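Local structure of AT27789p (5UZN) at residues T12-G17 against S50-A55. The protein probably binds RNA, including mRNA, as an hnRNP F/H homolog of Drosophila, of which this chain is the third quasi-RNA recognition motif domain. Numbering follows the deposited sequence.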
loop_
_atom_site.group_PDB
_atom_site.type_symbol
_atom_site.label_atom_id
_atom_site.label_comp_id
_atom_site.label_asym_id
_atom_site.label_seq_id
_atom_site.Cartn_x
_atom_site.Cartn_y
_atom_site.Cartn_z
ATOM N N THR A 12 -2.559 -4.640 7.937
ATOM C CA THR A 12 -2.215 -3.368 7.314
ATOM C C THR A 12 -0.736 -3.275 6.960
ATOM O O THR A 12 0.135 -3.583 7.788
ATOM C CB THR A 12 -2.593 -2.233 8.250
ATOM O OG1 THR A 12 -3.974 -2.372 8.551
ATOM C CG2 THR A 12 -2.339 -0.889 7.591
ATOM N N ILE A 13 -0.464 -2.812 5.744
ATOM C CA ILE A 13 0.878 -2.463 5.291
ATOM C C ILE A 13 0.887 -0.968 5.015
ATOM O O ILE A 13 0.157 -0.494 4.132
ATOM C CB ILE A 13 1.273 -3.243 4.036
ATOM C CG1 ILE A 13 1.339 -4.745 4.316
ATOM C CG2 ILE A 13 2.613 -2.752 3.507
ATOM C CD1 ILE A 13 1.815 -5.510 3.088
ATOM N N HIS A 14 1.677 -0.228 5.791
ATOM C CA HIS A 14 1.846 1.202 5.600
ATOM C C HIS A 14 2.971 1.409 4.604
ATOM O O HIS A 14 3.960 0.678 4.616
ATOM C CB HIS A 14 2.151 1.903 6.934
ATOM C CG HIS A 14 2.320 3.383 6.799
ATOM N ND1 HIS A 14 1.306 4.207 6.356
ATOM C CD2 HIS A 14 3.397 4.184 7.002
ATOM C CE1 HIS A 14 1.748 5.456 6.302
ATOM N NE2 HIS A 14 3.012 5.468 6.686
ATOM N N MET A 15 2.788 2.362 3.692
ATOM C CA MET A 15 3.688 2.532 2.559
ATOM C C MET A 15 4.225 3.952 2.558
ATOM O O MET A 15 3.466 4.897 2.733
ATOM C CB MET A 15 2.977 2.228 1.223
ATOM C CG MET A 15 2.157 0.943 1.209
ATOM S SD MET A 15 1.107 0.752 -0.241
ATOM C CE MET A 15 2.364 0.381 -1.477
ATOM N N ARG A 16 5.529 4.109 2.374
ATOM C CA ARG A 16 6.110 5.429 2.199
ATOM C C ARG A 16 6.866 5.521 0.879
ATOM O O ARG A 16 7.298 4.508 0.316
ATOM C CB ARG A 16 7.034 5.781 3.366
ATOM C CG ARG A 16 6.303 5.802 4.699
ATOM C CD ARG A 16 7.223 6.174 5.840
ATOM N NE ARG A 16 7.354 7.612 5.980
ATOM C CZ ARG A 16 6.433 8.361 6.578
ATOM N NH1 ARG A 16 5.330 7.784 7.073
ATOM N NH2 ARG A 16 6.620 9.667 6.699
ATOM N N GLY A 17 7.012 6.749 0.387
ATOM C CA GLY A 17 7.756 6.982 -0.836
ATOM C C GLY A 17 6.959 6.907 -2.117
ATOM O O GLY A 17 7.562 6.811 -3.188
ATOM N N SER A 50 0.245 12.985 -0.013
ATOM C CA SER A 50 1.305 13.065 0.984
ATOM C C SER A 50 2.459 12.113 0.720
ATOM O O SER A 50 3.439 12.127 1.472
ATOM C CB SER A 50 0.741 12.786 2.380
ATOM O OG SER A 50 0.563 11.388 2.539
ATOM N N GLY A 51 2.386 11.307 -0.333
ATOM C CA GLY A 51 3.443 10.344 -0.576
ATOM C C GLY A 51 3.364 9.064 0.235
ATOM O O GLY A 51 4.304 8.268 0.191
ATOM N N THR A 52 2.290 8.840 0.996
ATOM C CA THR A 52 2.140 7.613 1.765
ATOM C C THR A 52 0.741 7.055 1.567
ATOM O O THR A 52 -0.152 7.716 1.035
ATOM C CB THR A 52 2.384 7.827 3.266
ATOM O OG1 THR A 52 1.263 8.522 3.839
ATOM C CG2 THR A 52 3.652 8.609 3.493
ATOM N N ALA A 53 0.552 5.823 2.036
ATOM C CA ALA A 53 -0.689 5.121 1.807
ATOM C C ALA A 53 -0.770 3.955 2.769
ATOM O O ALA A 53 0.239 3.528 3.340
ATOM C CB ALA A 53 -0.783 4.590 0.365
ATOM N N ASP A 54 -1.981 3.410 2.897
ATOM C CA ASP A 54 -2.224 2.141 3.580
ATOM C C ASP A 54 -2.869 1.141 2.637
ATOM O O ASP A 54 -3.760 1.496 1.861
ATOM C CB ASP A 54 -3.143 2.306 4.781
ATOM C CG ASP A 54 -2.463 2.966 5.940
ATOM O OD1 ASP A 54 -1.245 2.735 6.123
ATOM O OD2 ASP A 54 -3.148 3.721 6.667
ATOM N N ALA A 55 -2.430 -0.114 2.722
ATOM C CA ALA A 55 -3.049 -1.224 2.012
ATOM C C ALA A 55 -3.551 -2.202 3.060
ATOM O O ALA A 55 -2.788 -2.588 3.956
ATOM C CB ALA A 55 -2.076 -1.910 1.031
#
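With CG of His14 anti to the backbone N (chi1 -179°) and CG of Asp54 anti to its own carbonyl carbon, beside the backbone N, ring and carboxylate swing together across the two antiparallel strands, where His14 and Asp54 form a non-hydrogen-bonded pair. His14 ND1 donates to Asp54 OD1 at 3.0 Å, reaching it on its syn side and 33° out of the carboxylate plane, while OD1 lies almost in the ring plane, the two flat groups being turned 60° apart. At the other edge of the imidazole, Arg16 NH1 gives NE2 a weak bond, so each ring nitrogen has a partner, though the firmer hold is at ND1. The CG2 methyl of Thr52 sits 4.0 Å from Arg16 NH1, over one face of the guanidinium, while OG1 turns to Asn42. A leucine in place of His14 would probably leave Asp54 OD1 without its donor across the strands and take from Arg16 NH1 its weak acceptor.

Beneath this polar face the backbones pair through Ile13 and Ala55, whose mutual bonds are nearly straight (2.9 Å for Ile13 N to Ala55 O), and through Met15 and Ala53, with Met15 N to Ala53 O at 2.8 Å. On the opposite face Met15 SD packs 4.3 Å from CB of both Ala53 and Ala55, the bent thioether chain touching two small residues.

These are the central strands of the RRM-like four-stranded sheet: 52-57 is flanked by 38-43, where Arg40 makes a long, weak ion pair with Asp54, 11-16 pairs on its far side with 80-86, and Met15 packs against Val27, Phe30 and Phe31 of helix 24-31.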